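Local coordinates for protein oxidoreductase (Methanosarcina mazei, PDB 3KA7) that binds flavin-adenine dinucleotide and is probably an oxidoreductase of the flavin-containing amine oxidoreductase family, at residues G9-K21 / I198-G210. Numbering follows the deposited sequence.
With FAD (flavin-adenine dinucleotide), chain B.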
# COMPACT_ATOMS: atom_id res chain seq x y z
N GLY A 9 1.09 5.60 -12.42
CA GLY A 9 0.68 5.11 -11.12
C GLY A 9 0.48 6.29 -10.19
O GLY A 9 0.75 7.42 -10.55
N LEU A 10 0.07 6.02 -8.96
CA LEU A 10 -0.16 7.10 -8.01
C LEU A 10 1.09 7.97 -7.85
O LEU A 10 1.00 9.21 -7.85
CB LEU A 10 -0.61 6.53 -6.67
CG LEU A 10 -0.82 7.55 -5.56
CD1 LEU A 10 -1.98 8.49 -5.89
CD2 LEU A 10 -1.06 6.82 -4.25
N GLY A 11 2.25 7.35 -7.69
CA GLY A 11 3.50 8.11 -7.58
C GLY A 11 3.75 9.05 -8.76
O GLY A 11 4.12 10.21 -8.57
N GLY A 12 3.56 8.54 -9.97
CA GLY A 12 3.79 9.32 -11.17
C GLY A 12 2.83 10.49 -11.30
O GLY A 12 3.22 11.59 -11.71
N LEU A 13 1.57 10.24 -10.96
CA LEU A 13 0.54 11.28 -11.02
C LEU A 13 0.72 12.35 -9.94
O LEU A 13 0.55 13.54 -10.21
CB LEU A 13 -0.86 10.68 -10.95
CG LEU A 13 -1.24 9.78 -12.13
CD1 LEU A 13 -2.58 9.11 -11.88
CD2 LEU A 13 -1.26 10.57 -13.43
N LEU A 14 1.06 11.93 -8.72
CA LEU A 14 1.47 12.90 -7.69
C LEU A 14 2.61 13.79 -8.17
O LEU A 14 2.59 15.01 -7.99
CB LEU A 14 1.88 12.19 -6.40
CG LEU A 14 0.77 11.46 -5.64
CD1 LEU A 14 1.40 10.68 -4.49
CD2 LEU A 14 -0.26 12.46 -5.11
N SER A 15 3.62 13.16 -8.76
CA SER A 15 4.77 13.89 -9.32
C SER A 15 4.35 14.86 -10.41
O SER A 15 4.75 16.03 -10.41
CB SER A 15 5.78 12.91 -9.88
OG SER A 15 6.32 12.12 -8.84
N ALA A 16 3.53 14.37 -11.33
CA ALA A 16 3.09 15.20 -12.46
C ALA A 16 2.27 16.39 -11.97
O ALA A 16 2.44 17.53 -12.47
CB ALA A 16 2.29 14.37 -13.46
N ALA A 17 1.39 16.15 -11.01
CA ALA A 17 0.55 17.22 -10.44
C ALA A 17 1.41 18.30 -9.80
O ALA A 17 1.24 19.49 -10.08
CB ALA A 17 -0.46 16.67 -9.45
N ARG A 18 2.37 17.90 -8.96
CA ARG A 18 3.24 18.88 -8.30
C ARG A 18 4.17 19.59 -9.28
O ARG A 18 4.36 20.81 -9.19
CB ARG A 18 4.05 18.23 -7.17
CG ARG A 18 4.98 19.21 -6.46
CD ARG A 18 4.20 20.15 -5.56
NE ARG A 18 5.00 21.32 -5.17
CZ ARG A 18 5.11 22.42 -5.90
NH1 ARG A 18 4.47 22.53 -7.06
NH2 ARG A 18 5.85 23.43 -5.47
N LEU A 19 4.77 18.85 -10.20
CA LEU A 19 5.71 19.45 -11.16
C LEU A 19 5.03 20.45 -12.10
O LEU A 19 5.60 21.49 -12.44
CB LEU A 19 6.44 18.39 -11.99
CG LEU A 19 7.46 17.57 -11.22
CD1 LEU A 19 7.89 16.40 -12.09
CD2 LEU A 19 8.66 18.42 -10.78
N SER A 20 3.81 20.13 -12.52
CA SER A 20 3.08 21.04 -13.41
C SER A 20 2.67 22.32 -12.67
O SER A 20 2.72 23.42 -13.22
CB SER A 20 1.87 20.34 -14.04
OG SER A 20 0.89 20.00 -13.09
N LYS A 21 2.26 22.17 -11.42
CA LYS A 21 1.94 23.33 -10.60
C LYS A 21 3.19 24.18 -10.38
O LYS A 21 3.13 25.42 -10.29
CB LYS A 21 1.39 22.87 -9.26
CG LYS A 21 0.77 23.99 -8.44
CD LYS A 21 0.34 23.46 -7.10
CE LYS A 21 0.21 24.60 -6.11
NZ LYS A 21 -0.79 25.58 -6.58
N ILE A 198 -9.31 9.64 -6.34
CA ILE A 198 -8.04 10.31 -6.15
C ILE A 198 -7.32 10.48 -7.49
O ILE A 198 -6.76 11.55 -7.79
CB ILE A 198 -7.16 9.54 -5.12
CG1 ILE A 198 -7.78 9.68 -3.72
CG2 ILE A 198 -5.70 10.04 -5.15
CD1 ILE A 198 -7.21 8.73 -2.69
N ILE A 199 -7.34 9.42 -8.30
CA ILE A 199 -6.74 9.43 -9.63
C ILE A 199 -7.37 10.54 -10.48
O ILE A 199 -6.66 11.35 -11.08
CB ILE A 199 -6.90 8.05 -10.33
CG1 ILE A 199 -6.24 6.95 -9.48
CG2 ILE A 199 -6.24 8.06 -11.73
CD1 ILE A 199 -4.76 7.19 -9.23
N ASP A 200 -8.70 10.58 -10.50
CA ASP A 200 -9.41 11.61 -11.28
C ASP A 200 -9.04 13.03 -10.82
O ASP A 200 -8.81 13.93 -11.65
CB ASP A 200 -10.92 11.42 -11.13
CG ASP A 200 -11.46 10.27 -11.96
OD1 ASP A 200 -10.71 9.68 -12.75
OD2 ASP A 200 -12.67 9.96 -11.81
N ALA A 201 -8.99 13.23 -9.51
CA ALA A 201 -8.65 14.54 -8.95
C ALA A 201 -7.26 14.99 -9.39
O ALA A 201 -7.05 16.16 -9.72
CB ALA A 201 -8.76 14.53 -7.42
N LEU A 202 -6.29 14.08 -9.38
CA LEU A 202 -4.95 14.41 -9.82
C LEU A 202 -4.88 14.70 -11.32
O LEU A 202 -4.14 15.58 -11.75
CB LEU A 202 -3.99 13.27 -9.48
CG LEU A 202 -3.68 13.15 -7.99
CD1 LEU A 202 -3.02 11.79 -7.69
CD2 LEU A 202 -2.78 14.31 -7.53
N GLU A 203 -5.64 13.94 -12.11
CA GLU A 203 -5.66 14.17 -13.55
C GLU A 203 -6.21 15.57 -13.84
O GLU A 203 -5.73 16.25 -14.74
CB GLU A 203 -6.50 13.12 -14.26
CG GLU A 203 -5.83 11.75 -14.30
CD GLU A 203 -6.75 10.67 -14.86
OE1 GLU A 203 -7.97 10.69 -14.56
OE2 GLU A 203 -6.26 9.80 -15.59
N THR A 204 -7.21 15.98 -13.08
CA THR A 204 -7.76 17.34 -13.22
C THR A 204 -6.71 18.43 -12.98
O THR A 204 -6.62 19.40 -13.75
CB THR A 204 -8.98 17.53 -12.30
OG1 THR A 204 -10.02 16.64 -12.72
CG2 THR A 204 -9.49 18.97 -12.38
N VAL A 205 -5.91 18.28 -11.93
CA VAL A 205 -4.86 19.24 -11.59
C VAL A 205 -3.78 19.27 -12.66
O VAL A 205 -3.29 20.33 -13.05
CB VAL A 205 -4.23 18.90 -10.22
CG1 VAL A 205 -3.00 19.77 -9.95
CG2 VAL A 205 -5.26 19.04 -9.12
N ILE A 206 -3.41 18.09 -13.14
CA ILE A 206 -2.38 17.99 -14.16
C ILE A 206 -2.84 18.75 -15.40
O ILE A 206 -2.09 19.55 -15.95
CB ILE A 206 -2.04 16.52 -14.47
CG1 ILE A 206 -1.46 15.87 -13.21
CG2 ILE A 206 -1.08 16.43 -15.67
CD1 ILE A 206 -1.36 14.33 -13.26
N SER A 207 -4.07 18.48 -15.83
CA SER A 207 -4.64 19.12 -17.02
C SER A 207 -4.74 20.64 -16.86
O SER A 207 -4.34 21.40 -17.75
CB SER A 207 -6.01 18.52 -17.36
OG SER A 207 -6.60 19.20 -18.46
N ALA A 208 -5.25 21.08 -15.71
CA ALA A 208 -5.39 22.51 -15.40
C ALA A 208 -4.05 23.23 -15.39
O ALA A 208 -3.98 24.44 -15.63
CB ALA A 208 -6.09 22.69 -14.06
N ASN A 209 -2.97 22.49 -15.13
CA ASN A 209 -1.65 23.09 -15.10
C ASN A 209 -0.81 22.84 -16.36
O ASN A 209 0.41 23.02 -16.35
CB ASN A 209 -0.90 22.70 -13.81
CG ASN A 209 -1.49 23.35 -12.57
OD1 ASN A 209 -1.33 24.55 -12.35
ND2 ASN A 209 -2.17 22.57 -11.76
N GLY A 210 -1.47 22.44 -17.44
CA GLY A 210 -0.83 22.30 -18.75
C GLY A 210 -0.04 21.00 -18.96
O GLY A 210 0.70 20.85 -19.94
PA FAD B . 2.15 1.62 -9.84
O1A FAD B . 3.16 0.50 -9.75
O2A FAD B . 0.75 1.31 -9.35
O5B FAD B . 2.07 2.13 -11.35
C5B FAD B . 3.17 1.93 -12.23
C4B FAD B . 2.63 2.30 -13.61
O4B FAD B . 3.64 2.25 -14.60
C3B FAD B . 1.52 1.33 -14.04
O3B FAD B . 0.34 2.04 -14.37
C2B FAD B . 2.12 0.62 -15.26
O2B FAD B . 1.14 0.27 -16.23
C1B FAD B . 3.12 1.65 -15.78
N9A FAD B . 4.25 1.09 -16.53
C8A FAD B . 5.02 -0.02 -16.26
N7A FAD B . 6.00 -0.10 -17.20
C5A FAD B . 5.85 0.96 -18.05
C6A FAD B . 6.54 1.36 -19.18
N6A FAD B . 7.65 0.73 -19.55
N1A FAD B . 6.13 2.50 -19.85
C2A FAD B . 5.05 3.24 -19.40
N3A FAD B . 4.36 2.83 -18.28
C4A FAD B . 4.76 1.71 -17.63
N1 FAD B . -2.19 0.92 -0.58
C2 FAD B . -2.89 1.71 0.31
O2 FAD B . -2.46 2.82 0.62
N3 FAD B . -4.07 1.22 0.86
C4 FAD B . -4.54 -0.04 0.54
O4 FAD B . -5.58 -0.48 1.02
C4X FAD B . -3.83 -0.84 -0.35
N5 FAD B . -4.28 -2.11 -0.67
C5X FAD B . -3.57 -2.88 -1.57
C6 FAD B . -4.02 -4.15 -1.92
C7 FAD B . -3.32 -4.92 -2.84
C7M FAD B . -3.83 -6.30 -3.18
C8 FAD B . -2.16 -4.41 -3.40
C8M FAD B . -1.37 -5.21 -4.40
C9 FAD B . -1.70 -3.14 -3.06
C9A FAD B . -2.41 -2.37 -2.14
N10 FAD B . -1.95 -1.10 -1.80
C10 FAD B . -2.66 -0.34 -0.91
C1' FAD B . -0.66 -0.57 -2.32
C2' FAD B . -0.95 0.38 -3.49
O2' FAD B . -1.90 -0.21 -4.36
C3' FAD B . 0.35 0.68 -4.23
O3' FAD B . 1.37 0.98 -3.28
C4' FAD B . 0.29 1.83 -5.23
O4' FAD B . -0.83 1.73 -6.09
C5' FAD B . 1.55 1.73 -6.08
O5' FAD B . 1.66 2.94 -6.79
P FAD B . 3.00 3.28 -7.59
O1P FAD B . 3.25 4.76 -7.51
O2P FAD B . 4.16 2.41 -7.15
O3P FAD B . 2.70 2.96 -9.14
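Apolar side chains of Leu13 and Ala17 pack against Leu202 and Ile206 where two helices run side by side at 30°, their axes 8.4 Å apart at closest approach, on the nucleotide-binding part of the fold. Leu202 is a knob in a hole formed by Leu10, Leu13, Leu14 and Ala17. Its CD1 lies 3.8 Å from Leu14 CD2 and also meets Leu10 CD1, while CD2 touches both Leu14 CD2 and the Ala17 methyl. One turn on, Ile206 lays its outer chain against the backbone of the first helix. With CG1 beside its own backbone N (chi1 -63°), it brings CG1 to 3.6 Å from Ala17 N and CD1 to 3.7 Å from Ala16 CB, an approach that the small alanines permit. Leu13 crosses Ile199 at about a right angle, its CD1 meeting both CG2 and CD1 of the isoleucine.

Helix 10-21 follows strand 2-6 and fits the first helix of a Rossmann-type dinucleotide fold, with Gly9 and Gly12 in a GxGxxG pattern. At its N-terminal end, Gly11 N donates to FAD O1P (2.8 Å); a CB on Gly9 would clash with the diphosphate.

The other end is more polar. Ser20 OG packs on Asn209 CB at 3.3 Å, and the carboxamide of Asn209 folds back so that ND2 donates to Val205 O (2.8 Å), tilted 34° from the carbonyl plane. Replacing Asn209 with alanine would probably deprive Val205 O of this donor and uncover the backbone of Lys21, whose CA lies 3.9 Å from Asn209 OD1. Just beyond, Gly210 ends helix 195-208 in a Schellman motif, at positive phi.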